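Long-range contacts in archaemetzincin (Archaeoglobus fulgidus, PDB 3ZVS), which is a probable zinc metalloprotease of peptidase family M54 whose natural substrate is unknown, carrying one catalytic zinc ion and a second that seems structural: residues 3-8 with 30-35; 126-131 with 149-154; 45-50 with 72-77; 36-41 with 53-58; 66-71 with 94-99. One frame throughout, in Å; residues are numbered along the deposited sequence.

Interactions 1 and 5 share one five-stranded mixed sheet, L8 N lying 2.8 Å from V68 O. Interaction 3, in a smaller sheet, is tied to interaction 5 by a salt bridge, D72 OD2 to R98 NH2, at 2.8 Å. Interaction 4 bridges the two sheets: S36 meets P7, V38 and I55 touch Y50, and I55 also touches I73. Y50 OH and K71 NZ hydrogen-bond a malonate ion, probably from the crystallisation liquor. The side chains of L66 and I73 lie about 4 Å and about 7 Å from that of E118, the probable proton acceptor. Interaction 2, its centre about 22 Å from that of interaction 5, holds H127 of the catalytic zinc and most of the second zinc site.

Interaction 1. Residues 3-8 with 30-35; sequences IYIQPL and VFVLPA
Three backbone hydrogen bonds stitch residues 3-8 to residues 30-35 in parallel register. F31 is held by both its backbone N and its backbone O: its N donates to I3 O at 2.8 Å, and its O accepts from I5 N in a nearly straight bond (172° at the hydrogen). Two residues beyond F31, L33 N returns to the same I5, donating to its O at 2.9 Å. P7, as a proline, has no N-H to continue the pattern, and its CD instead lies against L33 O. The Q6 side chain takes over there. Bent at its second torsion (chi2 61°), it curls so that NE2 gives both its hydrogens to carbonyls, one to P34 O across the contact (2.9 Å) and one to P7 O in its own segment, which fixes the rotation of the amide.

Packing spreads from these bonds over both faces. On one, Y4 and F31 lie side by side pointing the same way, their rings almost parallel (13°) but so far slid that they barely overlap, with F31 CD1 3.6 Å from Y4 CE2 over the rim of the tyrosine face. L33 CD1 continues this patch, touching Y4 CB and, at 3.5 Å, Q6 OE1. On the other face I5 CD1 meets V30 CG1 at 3.6 Å. Beyond the paired residues, P7 CB rests against A35 CB. I5, V30 and V32 also pack on helix 12-26, which makes the pairing the closing step of a beta-alpha-beta crossover: strand 2-7, helix 12-26, then strand 29-32 at the sheet's border.

Interaction 2. Residues 126-131 with 149-154; sequences KHCSNN and SFCREC. With ZN (zinc ion), chain E; ZN (zinc ion), chain D.
Metal bonds dominate where C128 meets C151 and C154. All three thiolates converge on one zinc ion, C151 SG and C154 SG each at 2.3 Å, and C132 completes the tetrahedral set. C128 SG is directed there by standing anti to its own backbone N (chi1 -177°), and it ends 3.8 Å from C154 SG.

Hydrogen bonds form a second shell around the sulfurs. The N130 amide gives both N-H groups from its own plane: one runs straight to C151 SG at 3.4 Å (176° at the hydrogen), the other to E153 OE1 at 3.0 Å, which it meets from above the carboxylate plane. C154 N also donates to C151 SG, so this thiolate caps the start of the helix, while N130 N donates to C128 SG. Such N-H donors would be expected to offset part of the charge on the thiolates.

A water forms the third kind of link, donating to N131 O and accepting from S149 OG at 3.0 Å.

The neighbouring residue H127 binds the other, catalytic zinc ion through NE2 at 2.0 Å, together with H117 and H121. Thus the extended zinc-binding HExxHxxGxxH motif of metzincins runs directly into the four-cysteine site characteristic of archaemetzincins.

Interaction 3. Residues 45-50 with 72-77; sequences ASRRQY and DIYAKG
Q49 and Y50 meet D72, I73 and Y74 in a short parallel pairing at one edge of a three-stranded mixed sheet, just after a G1 beta bulge in which R48 and Q49 both face N44. The Q49 CB touches D72 O and, from another side, Y74 CD1 at 3.7 Å. CG passes D72 OD2 at 3.6 Å, CD lies near D72 OD2 and Y74 CB, and the chain runs alongside the aspartate, pointing the same way. NE2 donates to D72 OD2 at 2.9 Å, coming from well above the carboxylate plane, and also bonds N79 O; the same D72 oxygen forms a salt bridge with R98. Q49 OE1 turns the other way and is gripped side-on by R47: R47 NE, 2.9 Å from Q49 OE1, and NH2 both donate from within the guanidinium plane.

That grip holds the guanidinium flat for stacking on Y74, the planes only 15° apart, a cation-pi contact with R47 CZ 3.8 Å from the ring centroid. Y74 CG stands between its backbone N and carbonyl carbon (chi1 80°), which places the ring there. Two backbone bonds pair the strands, Y50 N to D72 O and Y74 N to Y50 O. Over the same ring face, R47 CD adds a CH-pi contact, 4.1 Å from the Y74 centroid and 13° off the ring normal.

Interaction 4. Residues 36-41 with 53-58; sequences SDVSLK and TCILRM
The torsions of V38 and I55 bring two methyl groups together where the loop meets the helix. I55 carries CG1 opposite the carbonyl carbon and then extends (chi2 169°), which sends CD1 outward from the helix. V38 sets CG2 opposite its backbone N, and this branch receives I55 CD1 at 3.8 Å, with I55 CG1 just behind it. M58 is shaped differently: extended through chi2, it bends at chi3 (74°) and swings its terminal methyl towards S39. Two conformers of M58 were deposited, and its contacts with S39 and with K41 CB hold for the one given here; they are less certain, and the very close approach of its CE to S39 is doubtful.

S39 itself is fixed by its own chain. Its OG, anti to the backbone N, accepts from K41 N at 3.1 Å, an ST turn that leads the loop into the 3-10 turn beginning at L40. The loop joins strand 29-32 to strand 43-44 and here runs past helix 52-58, with the CB atoms of S39 and K41 directed towards the helix, the K41 chain then leading away, and L40 turned from it. A covalent tie lies close by, the disulfide between C54 and C42. On the inner side the methyl pair continues into the neighbouring sheets: V38 and I55 both pack on Y50, and I55 reaches V93 as well. On the loop backbone, V38 N is hydrogen-bonded to S9 OG.

Interaction 5. Residues 66-71 with 94-99; sequences LGVTGK and LSVFRL
V68 and L94 lie side by side and point the same way from two parallel strands, V68 CG1 meeting L94 CD2 at 4.2 Å. L66 instead crosses L94 obliquely, bringing its CD1 to 4.1 Å from L94 CB. Beneath these aliphatic groups the backbones are joined by L94 N to G67 O (2.8 Å), T69 N to L94 O and V96 N to T69 O.

T69 and S95 face the other way, CG2 of the threonine against CB of the serine at 3.9 Å. Both hydroxyl oxygens stand opposite their own backbone N and form ST turns where the strands end, T69 OG1 accepting from K71 N and S95 OG from F97 N. The serine hydroxyl also donates across the contact to K71 O, a short bond of 2.6 Å made from above the carbonyl plane (42° out of it), so it is held from two directions. T69 OG1 has a further partner in L8 O. F97 presents its ring edge, CD2 lying 3.6 Å from G70 O.

Strand 65-69 sits between strands 2-7 and 91-95 in the sheet, and L94 and V96 pack against helix 104-122, which carries the zinc-binding H117 and H121.

Interaction 1. Residues 3-8 with 30-35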
# COMPACT_ATOMS: atom_id res chain seq x y z
N ILE A 3 1.19 10.88 7.60
CA ILE A 3 1.51 9.65 6.88
C ILE A 3 2.99 9.73 6.54
O ILE A 3 3.42 10.70 5.92
CB ILE A 3 0.71 9.52 5.57
CG1 ILE A 3 -0.80 9.52 5.87
CG2 ILE A 3 1.15 8.28 4.79
CD1 ILE A 3 -1.69 9.66 4.66
N TYR A 4 3.73 8.70 6.95
CA TYR A 4 5.15 8.58 6.67
C TYR A 4 5.30 7.52 5.61
O TYR A 4 4.93 6.37 5.83
CB TYR A 4 5.90 8.15 7.94
CG TYR A 4 5.78 9.19 9.03
CD1 TYR A 4 4.69 9.20 9.88
CD2 TYR A 4 6.75 10.17 9.19
CE1 TYR A 4 4.57 10.14 10.87
CE2 TYR A 4 6.63 11.13 10.18
CZ TYR A 4 5.55 11.10 11.02
OH TYR A 4 5.43 12.06 12.01
N ILE A 5 5.83 7.89 4.46
CA ILE A 5 6.13 6.94 3.40
C ILE A 5 7.56 6.47 3.56
O ILE A 5 8.49 7.26 3.56
CB ILE A 5 5.94 7.56 2.00
CG1 ILE A 5 4.52 8.09 1.82
CG2 ILE A 5 6.27 6.58 0.90
CD1 ILE A 5 4.39 9.06 0.66
N GLN A 6 7.73 5.16 3.68
CA GLN A 6 9.04 4.55 3.80
C GLN A 6 9.36 3.81 2.49
O GLN A 6 8.87 2.69 2.24
CB GLN A 6 9.08 3.53 4.96
CG GLN A 6 10.39 2.75 5.04
CD GLN A 6 11.57 3.67 5.25
OE1 GLN A 6 11.69 4.31 6.30
NE2 GLN A 6 12.42 3.77 4.27
N PRO A 7 10.20 4.40 1.63
CA PRO A 7 10.59 3.71 0.41
C PRO A 7 11.47 2.50 0.75
O PRO A 7 12.44 2.64 1.51
CB PRO A 7 11.37 4.79 -0.40
CG PRO A 7 11.06 6.08 0.30
CD PRO A 7 10.87 5.71 1.75
N LEU A 8 11.14 1.35 0.20
CA LEU A 8 11.87 0.12 0.44
C LEU A 8 12.13 -0.55 -0.89
O LEU A 8 11.27 -1.29 -1.39
CB LEU A 8 11.07 -0.82 1.32
CG LEU A 8 10.75 -0.33 2.72
CD1 LEU A 8 9.74 -1.26 3.38
CD2 LEU A 8 11.97 -0.24 3.58
N VAL A 30 2.11 14.62 4.84
CA VAL A 30 2.86 13.45 4.36
C VAL A 30 4.36 13.73 4.41
O VAL A 30 4.83 14.80 4.03
CB VAL A 30 2.41 13.11 2.94
CG1 VAL A 30 3.17 11.94 2.41
CG2 VAL A 30 0.88 12.81 2.94
N PHE A 31 5.09 12.72 4.87
CA PHE A 31 6.53 12.79 5.06
C PHE A 31 7.10 11.68 4.22
O PHE A 31 6.57 10.58 4.20
CB PHE A 31 6.90 12.57 6.52
CG PHE A 31 6.35 13.61 7.45
CD1 PHE A 31 5.08 13.49 7.97
CD2 PHE A 31 7.10 14.72 7.77
CE1 PHE A 31 4.57 14.45 8.82
CE2 PHE A 31 6.60 15.70 8.61
CZ PHE A 31 5.33 15.56 9.13
N VAL A 32 8.20 11.95 3.53
CA VAL A 32 8.91 10.90 2.81
C VAL A 32 10.21 10.64 3.56
O VAL A 32 11.08 11.51 3.67
CB VAL A 32 9.18 11.30 1.36
CG1 VAL A 32 10.03 10.23 0.66
CG2 VAL A 32 7.88 11.54 0.59
N LEU A 33 10.31 9.43 4.10
CA LEU A 33 11.48 8.98 4.85
C LEU A 33 12.63 8.58 3.92
O LEU A 33 12.45 8.37 2.72
CB LEU A 33 11.11 7.82 5.74
CG LEU A 33 10.01 8.13 6.75
CD1 LEU A 33 9.58 6.90 7.50
CD2 LEU A 33 10.45 9.22 7.73
N PRO A 34 13.84 8.55 4.46
CA PRO A 34 14.98 8.14 3.64
C PRO A 34 14.79 6.74 3.05
O PRO A 34 14.39 5.85 3.75
CB PRO A 34 16.11 8.11 4.66
CG PRO A 34 15.69 9.12 5.73
CD PRO A 34 14.23 8.90 5.84
N ALA A 35 15.09 6.61 1.77
CA ALA A 35 15.00 5.32 1.10
C ALA A 35 15.97 4.31 1.67
O ALA A 35 17.08 4.65 2.09
CB ALA A 35 15.24 5.47 -0.35

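Interaction 2. Residues 126-131 with 149-154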
# COMPACT_ATOMS: atom_id res chain seq x y z
N LYS A 126 -12.17 -2.27 7.32
CA LYS A 126 -12.15 -3.60 6.74
C LYS A 126 -12.54 -3.58 5.26
O LYS A 126 -12.93 -2.55 4.72
CB LYS A 126 -13.11 -4.52 7.51
CG LYS A 126 -12.74 -4.66 8.97
CD LYS A 126 -13.66 -5.64 9.71
CE LYS A 126 -13.64 -5.35 11.22
NZ LYS A 126 -14.19 -3.98 11.57
N HIS A 127 -12.38 -4.70 4.58
CA HIS A 127 -12.84 -4.76 3.21
C HIS A 127 -14.29 -4.38 3.10
O HIS A 127 -15.11 -4.74 3.95
CB HIS A 127 -12.57 -6.12 2.60
CG HIS A 127 -11.13 -6.33 2.34
ND1 HIS A 127 -10.50 -7.56 2.45
CD2 HIS A 127 -10.16 -5.45 2.04
CE1 HIS A 127 -9.21 -7.41 2.21
NE2 HIS A 127 -8.98 -6.13 1.94
N CYS A 128 -14.59 -3.67 2.03
CA CYS A 128 -15.90 -3.09 1.77
C CYS A 128 -16.46 -3.68 0.48
O CYS A 128 -15.74 -3.82 -0.53
CB CYS A 128 -15.68 -1.59 1.58
SG CYS A 128 -17.26 -0.67 1.31
N SER A 129 -17.74 -4.01 0.44
CA SER A 129 -18.30 -4.57 -0.79
C SER A 129 -18.92 -3.51 -1.70
O SER A 129 -19.42 -3.80 -2.78
CB SER A 129 -19.31 -5.65 -0.48
OG SER A 129 -20.41 -5.09 0.15
N ASN A 130 -18.83 -2.25 -1.29
CA ASN A 130 -19.44 -1.17 -2.06
C ASN A 130 -18.54 -0.72 -3.21
O ASN A 130 -17.46 -1.29 -3.41
CB ASN A 130 -19.72 0.03 -1.15
CG ASN A 130 -20.61 -0.31 0.01
OD1 ASN A 130 -21.40 -1.25 -0.05
ND2 ASN A 130 -20.48 0.47 1.07
N ASN A 131 -18.98 0.28 -3.97
CA ASN A 131 -18.20 0.87 -5.03
C ASN A 131 -17.17 1.73 -4.34
O ASN A 131 -17.43 2.89 -4.04
CB ASN A 131 -19.13 1.70 -5.90
CG ASN A 131 -18.53 2.09 -7.21
OD1 ASN A 131 -17.31 2.14 -7.36
ND2 ASN A 131 -19.37 2.41 -8.19
N SER A 149 -11.65 6.36 -4.60
CA SER A 149 -12.28 7.06 -3.50
C SER A 149 -12.96 6.10 -2.54
O SER A 149 -13.41 4.99 -2.89
CB SER A 149 -13.33 8.02 -4.04
OG SER A 149 -14.16 7.32 -4.92
N PHE A 150 -13.03 6.54 -1.30
CA PHE A 150 -13.83 5.83 -0.29
C PHE A 150 -15.29 6.08 -0.56
O PHE A 150 -15.69 7.21 -0.88
CB PHE A 150 -13.50 6.32 1.11
CG PHE A 150 -12.09 6.01 1.53
CD1 PHE A 150 -11.74 4.74 1.95
CD2 PHE A 150 -11.12 6.99 1.50
CE1 PHE A 150 -10.44 4.44 2.32
CE2 PHE A 150 -9.82 6.70 1.89
CZ PHE A 150 -9.48 5.43 2.29
N CYS A 151 -16.09 5.04 -0.40
CA CYS A 151 -17.55 5.18 -0.42
C CYS A 151 -17.99 6.03 0.77
O CYS A 151 -17.23 6.29 1.70
CB CYS A 151 -18.26 3.82 -0.41
SG CYS A 151 -18.23 2.96 1.19
N ARG A 152 -19.25 6.45 0.72
CA ARG A 152 -19.76 7.31 1.78
C ARG A 152 -19.73 6.64 3.15
O ARG A 152 -19.50 7.27 4.16
CB ARG A 152 -21.20 7.79 1.47
CG ARG A 152 -21.30 8.61 0.21
CD ARG A 152 -22.73 9.14 -0.04
NE ARG A 152 -23.66 8.11 -0.49
CZ ARG A 152 -24.66 7.59 0.22
NH1 ARG A 152 -24.88 7.96 1.45
NH2 ARG A 152 -25.43 6.65 -0.33
N GLU A 153 -19.93 5.32 3.18
CA GLU A 153 -19.85 4.61 4.44
C GLU A 153 -18.44 4.64 5.02
O GLU A 153 -18.25 4.92 6.19
CB GLU A 153 -20.33 3.17 4.30
CG GLU A 153 -21.83 3.12 4.06
CD GLU A 153 -22.37 1.73 4.19
OE1 GLU A 153 -21.68 0.77 3.75
OE2 GLU A 153 -23.49 1.57 4.73
N CYS A 154 -17.45 4.31 4.20
CA CYS A 154 -16.08 4.28 4.70
C CYS A 154 -15.58 5.65 5.03
O CYS A 154 -14.87 5.83 6.04
CB CYS A 154 -15.19 3.62 3.66
SG CYS A 154 -15.41 1.84 3.52
ZN ZN E . -16.43 1.52 1.46
ZN ZN D . -7.26 -5.11 1.88
O HOH W 1 -16.29 5.45 -3.99

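Interaction 3. Residues 45-50 with 72-77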
# COMPACT_ATOMS: atom_id res chain seq x y z
N ALA A 45 13.99 -17.03 -0.28
CA ALA A 45 14.82 -17.40 -1.43
C ALA A 45 14.15 -18.44 -2.31
O ALA A 45 14.34 -18.44 -3.53
CB ALA A 45 16.15 -17.93 -0.93
N SER A 46 13.36 -19.31 -1.70
CA SER A 46 12.64 -20.33 -2.44
C SER A 46 11.61 -19.70 -3.39
O SER A 46 11.49 -20.09 -4.54
CB SER A 46 11.95 -21.30 -1.49
OG SER A 46 11.15 -22.20 -2.22
N ARG A 47 10.89 -18.69 -2.90
CA ARG A 47 9.81 -18.08 -3.66
C ARG A 47 10.27 -16.88 -4.49
O ARG A 47 9.55 -16.43 -5.39
CB ARG A 47 8.70 -17.63 -2.71
CG ARG A 47 8.11 -18.80 -1.93
CD ARG A 47 7.22 -18.33 -0.84
NE ARG A 47 6.09 -17.65 -1.45
CZ ARG A 47 4.81 -17.87 -1.21
NH1 ARG A 47 4.41 -18.75 -0.32
NH2 ARG A 47 3.91 -17.15 -1.86
N ARG A 48 11.45 -16.36 -4.17
CA ARG A 48 11.98 -15.13 -4.76
C ARG A 48 10.99 -13.97 -4.53
O ARG A 48 10.82 -13.09 -5.39
CB ARG A 48 12.35 -15.37 -6.23
CG ARG A 48 13.33 -16.55 -6.35
CD ARG A 48 14.21 -16.63 -7.62
NE ARG A 48 15.00 -17.87 -7.58
CZ ARG A 48 15.82 -18.30 -8.54
NH1 ARG A 48 16.01 -17.59 -9.65
NH2 ARG A 48 16.47 -19.45 -8.38
N GLN A 49 10.35 -13.98 -3.36
CA GLN A 49 9.46 -12.94 -2.88
C GLN A 49 9.81 -12.57 -1.46
O GLN A 49 10.42 -13.37 -0.74
CB GLN A 49 8.00 -13.41 -2.86
CG GLN A 49 7.45 -13.87 -4.18
CD GLN A 49 6.09 -14.49 -4.02
OE1 GLN A 49 5.95 -15.50 -3.33
NE2 GLN A 49 5.06 -13.93 -4.64
N TYR A 50 9.39 -11.39 -1.03
CA TYR A 50 9.57 -10.92 0.33
C TYR A 50 8.29 -11.11 1.12
O TYR A 50 7.17 -10.94 0.60
CB TYR A 50 10.01 -9.44 0.34
CG TYR A 50 11.41 -9.23 -0.17
CD1 TYR A 50 11.70 -9.30 -1.53
CD2 TYR A 50 12.47 -8.96 0.71
CE1 TYR A 50 13.01 -9.13 -2.02
CE2 TYR A 50 13.77 -8.77 0.25
CZ TYR A 50 14.04 -8.85 -1.11
OH TYR A 50 15.34 -8.68 -1.55
N ASP A 72 8.10 -8.02 -5.31
CA ASP A 72 6.90 -8.84 -5.09
C ASP A 72 6.90 -9.32 -3.64
O ASP A 72 7.93 -9.80 -3.10
CB ASP A 72 6.92 -10.04 -6.06
CG ASP A 72 5.57 -10.71 -6.25
OD1 ASP A 72 4.54 -10.06 -6.11
OD2 ASP A 72 5.60 -11.92 -6.59
N ILE A 73 5.73 -9.24 -3.02
CA ILE A 73 5.52 -9.71 -1.66
C ILE A 73 4.39 -10.73 -1.55
O ILE A 73 3.51 -10.83 -2.40
CB ILE A 73 5.25 -8.53 -0.68
CG1 ILE A 73 3.97 -7.76 -1.06
CG2 ILE A 73 6.46 -7.54 -0.70
CD1 ILE A 73 3.61 -6.64 -0.12
N TYR A 74 4.47 -11.52 -0.49
CA TYR A 74 3.45 -12.51 -0.16
C TYR A 74 3.27 -12.53 1.36
O TYR A 74 4.04 -11.97 2.10
CB TYR A 74 3.90 -13.91 -0.64
CG TYR A 74 4.89 -14.55 0.31
CD1 TYR A 74 6.22 -14.16 0.33
CD2 TYR A 74 4.50 -15.54 1.20
CE1 TYR A 74 7.14 -14.71 1.22
CE2 TYR A 74 5.40 -16.08 2.09
CZ TYR A 74 6.71 -15.67 2.10
OH TYR A 74 7.63 -16.19 2.99
N ALA A 75 2.18 -13.15 1.81
CA ALA A 75 1.96 -13.43 3.23
C ALA A 75 1.52 -14.88 3.33
O ALA A 75 1.20 -15.52 2.32
CB ALA A 75 0.93 -12.53 3.79
N LYS A 76 1.56 -15.42 4.53
CA LYS A 76 1.24 -16.82 4.72
C LYS A 76 -0.05 -17.22 4.00
O LYS A 76 -1.06 -16.54 4.11
CB LYS A 76 1.06 -17.11 6.19
CG LYS A 76 0.62 -18.54 6.46
CD LYS A 76 0.70 -18.89 7.94
CE LYS A 76 0.25 -17.73 8.81
NZ LYS A 76 -1.21 -17.53 8.80
N GLY A 77 0.04 -18.30 3.26
CA GLY A 77 -1.10 -18.88 2.58
C GLY A 77 -1.47 -18.22 1.27
O GLY A 77 -2.38 -18.67 0.59

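Interaction 4. Residues 36-41 with 53-58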
# COMPACT_ATOMS: atom_id res chain seq x y z
N SER A 36 15.56 3.06 1.71
CA SER A 36 16.42 1.96 2.10
C SER A 36 16.07 0.78 1.23
O SER A 36 14.99 0.71 0.64
CB SER A 36 16.29 1.62 3.61
OG SER A 36 15.05 1.04 3.93
N ASP A 37 16.99 -0.17 1.12
CA ASP A 37 16.66 -1.42 0.46
C ASP A 37 15.82 -2.28 1.39
O ASP A 37 16.10 -2.36 2.60
CB ASP A 37 17.93 -2.19 0.09
CG ASP A 37 18.80 -1.46 -0.91
OD1 ASP A 37 18.37 -0.50 -1.58
OD2 ASP A 37 19.99 -1.86 -1.01
N VAL A 38 14.81 -2.96 0.85
CA VAL A 38 13.99 -3.84 1.65
C VAL A 38 14.90 -4.92 2.27
O VAL A 38 15.86 -5.38 1.64
CB VAL A 38 12.77 -4.36 0.83
CG1 VAL A 38 13.22 -5.29 -0.32
CG2 VAL A 38 11.78 -5.03 1.74
N SER A 39 14.63 -5.27 3.52
CA SER A 39 15.53 -6.16 4.26
C SER A 39 15.59 -7.56 3.67
O SER A 39 14.57 -8.22 3.49
CB SER A 39 15.09 -6.25 5.72
OG SER A 39 16.01 -7.08 6.45
N LEU A 40 16.82 -8.04 3.42
CA LEU A 40 17.04 -9.45 3.08
C LEU A 40 16.58 -10.42 4.17
O LEU A 40 16.31 -11.57 3.86
CB LEU A 40 18.50 -9.70 2.72
CG LEU A 40 18.92 -9.10 1.38
CD1 LEU A 40 20.45 -9.15 1.27
CD2 LEU A 40 18.28 -9.79 0.20
N LYS A 41 16.44 -9.97 5.41
CA LYS A 41 15.84 -10.80 6.46
C LYS A 41 14.48 -11.31 6.03
O LYS A 41 14.03 -12.34 6.47
CB LYS A 41 15.65 -10.01 7.76
CG LYS A 41 16.94 -9.52 8.41
CD LYS A 41 17.78 -10.67 8.92
CE LYS A 41 19.10 -10.19 9.56
NZ LYS A 41 18.86 -9.36 10.77
N THR A 53 4.62 -9.64 6.19
CA THR A 53 4.49 -9.57 7.64
C THR A 53 5.84 -9.21 8.27
O THR A 53 5.92 -8.41 9.19
CB THR A 53 3.99 -10.91 8.18
OG1 THR A 53 2.91 -11.37 7.36
CG2 THR A 53 3.52 -10.78 9.63
N CYS A 54 6.88 -9.82 7.73
CA CYS A 54 8.25 -9.51 8.09
C CYS A 54 8.54 -8.02 7.87
O CYS A 54 9.06 -7.34 8.76
CB CYS A 54 9.18 -10.42 7.28
SG CYS A 54 10.94 -10.33 7.65
N ILE A 55 8.21 -7.50 6.68
CA ILE A 55 8.45 -6.10 6.37
C ILE A 55 7.72 -5.19 7.36
O ILE A 55 8.30 -4.25 7.89
CB ILE A 55 8.02 -5.77 4.95
CG1 ILE A 55 8.91 -6.51 3.95
CG2 ILE A 55 8.06 -4.27 4.71
CD1 ILE A 55 8.38 -6.46 2.53
N LEU A 56 6.47 -5.48 7.63
CA LEU A 56 5.72 -4.67 8.60
C LEU A 56 6.41 -4.55 9.95
O LEU A 56 6.47 -3.49 10.54
CB LEU A 56 4.33 -5.27 8.88
CG LEU A 56 3.23 -5.08 7.89
CD1 LEU A 56 1.93 -5.66 8.43
CD2 LEU A 56 3.05 -3.60 7.60
N ARG A 57 6.93 -5.68 10.44
CA ARG A 57 7.55 -5.71 11.76
C ARG A 57 8.72 -4.77 11.85
O ARG A 57 9.06 -4.27 12.92
CB ARG A 57 8.06 -7.13 12.08
CG ARG A 57 7.11 -7.96 12.90
CD ARG A 57 7.83 -9.17 13.54
NE ARG A 57 8.63 -9.91 12.58
CZ ARG A 57 8.13 -10.83 11.76
NH1 ARG A 57 6.84 -11.09 11.75
NH2 ARG A 57 8.94 -11.42 10.92
N MET A 58 9.39 -4.52 10.73
CA MET A 58 10.62 -3.73 10.71
C MET A 58 10.34 -2.21 10.54
O MET A 58 11.23 -1.36 10.74
CB MET A 58 11.55 -4.33 9.64
CG MET A 58 12.02 -5.79 9.99
SD MET A 58 13.05 -6.75 8.78
CE MET A 58 14.61 -5.92 8.95

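Interaction 5. Residues 66-71 with 94-99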
# COMPACT_ATOMS: atom_id res chain seq x y z
N LEU A 66 3.62 3.84 5.97
CA LEU A 66 3.40 2.98 4.81
C LEU A 66 4.72 2.70 4.11
O LEU A 66 5.33 3.59 3.53
CB LEU A 66 2.45 3.63 3.79
CG LEU A 66 2.22 2.82 2.51
CD1 LEU A 66 1.40 1.56 2.75
CD2 LEU A 66 1.54 3.68 1.44
N GLY A 67 5.16 1.45 4.18
CA GLY A 67 6.30 1.00 3.40
C GLY A 67 5.86 0.74 1.98
O GLY A 67 4.74 0.24 1.77
N VAL A 68 6.68 1.09 1.01
CA VAL A 68 6.33 0.91 -0.40
C VAL A 68 7.52 0.30 -1.11
O VAL A 68 8.63 0.83 -1.02
CB VAL A 68 5.96 2.24 -1.09
CG1 VAL A 68 5.46 1.97 -2.48
CG2 VAL A 68 4.89 3.04 -0.30
N THR A 69 7.31 -0.84 -1.76
CA THR A 69 8.35 -1.58 -2.41
C THR A 69 7.99 -1.95 -3.83
O THR A 69 6.81 -2.18 -4.17
CB THR A 69 8.71 -2.86 -1.60
OG1 THR A 69 9.85 -3.48 -2.19
CG2 THR A 69 7.57 -3.91 -1.56
N GLY A 70 9.01 -2.05 -4.67
CA GLY A 70 8.90 -2.60 -5.99
C GLY A 70 9.08 -4.10 -6.10
O GLY A 70 8.93 -4.69 -7.17
N LYS A 71 9.44 -4.74 -4.98
CA LYS A 71 9.62 -6.18 -4.89
C LYS A 71 8.26 -6.85 -4.71
O LYS A 71 7.39 -6.34 -4.01
CB LYS A 71 10.52 -6.55 -3.69
CG LYS A 71 11.93 -6.00 -3.74
CD LYS A 71 12.80 -6.65 -4.80
CE LYS A 71 14.22 -6.14 -4.62
NZ LYS A 71 15.12 -6.89 -5.54
N LEU A 94 2.82 -1.72 1.01
CA LEU A 94 2.31 -1.84 -0.35
C LEU A 94 3.44 -2.32 -1.27
O LEU A 94 4.54 -1.77 -1.22
CB LEU A 94 1.86 -0.46 -0.84
CG LEU A 94 1.57 -0.35 -2.33
CD1 LEU A 94 0.37 -1.17 -2.79
CD2 LEU A 94 1.36 1.13 -2.71
N SER A 95 3.17 -3.26 -2.14
CA SER A 95 4.07 -3.58 -3.24
C SER A 95 3.43 -3.16 -4.55
O SER A 95 2.25 -3.43 -4.81
CB SER A 95 4.34 -5.05 -3.35
OG SER A 95 5.02 -5.32 -4.56
N VAL A 96 4.22 -2.50 -5.39
CA VAL A 96 3.74 -2.06 -6.68
C VAL A 96 4.12 -3.08 -7.78
O VAL A 96 3.77 -2.93 -8.95
CB VAL A 96 4.25 -0.64 -7.02
CG1 VAL A 96 3.76 0.37 -6.02
CG2 VAL A 96 5.77 -0.64 -7.11
N PHE A 97 4.76 -4.17 -7.38
CA PHE A 97 5.23 -5.18 -8.34
C PHE A 97 4.13 -5.74 -9.26
O PHE A 97 4.30 -5.85 -10.48
CB PHE A 97 5.92 -6.34 -7.62
CG PHE A 97 6.39 -7.46 -8.54
CD1 PHE A 97 5.56 -8.52 -8.87
CD2 PHE A 97 7.67 -7.46 -9.04
CE1 PHE A 97 6.00 -9.53 -9.68
CE2 PHE A 97 8.12 -8.49 -9.86
CZ PHE A 97 7.25 -9.52 -10.19
N ARG A 98 2.98 -6.12 -8.68
CA ARG A 98 1.92 -6.76 -9.44
C ARG A 98 1.14 -5.74 -10.23
O ARG A 98 0.28 -6.11 -11.04
CB ARG A 98 1.00 -7.49 -8.47
CG ARG A 98 1.69 -8.68 -7.79
CD ARG A 98 1.79 -9.88 -8.72
NE ARG A 98 2.59 -10.95 -8.13
CZ ARG A 98 2.61 -12.21 -8.54
NH1 ARG A 98 1.80 -12.61 -9.52
NH2 ARG A 98 3.40 -13.09 -7.94
N LEU A 99 1.44 -4.46 -10.03
CA LEU A 99 0.72 -3.37 -10.73
C LEU A 99 1.34 -2.94 -12.06
O LEU A 99 0.71 -2.22 -12.85
CB LEU A 99 0.58 -2.16 -9.84
CG LEU A 99 0.06 -2.43 -8.41
CD1 LEU A 99 0.00 -1.15 -7.59
CD2 LEU A 99 -1.28 -3.13 -8.40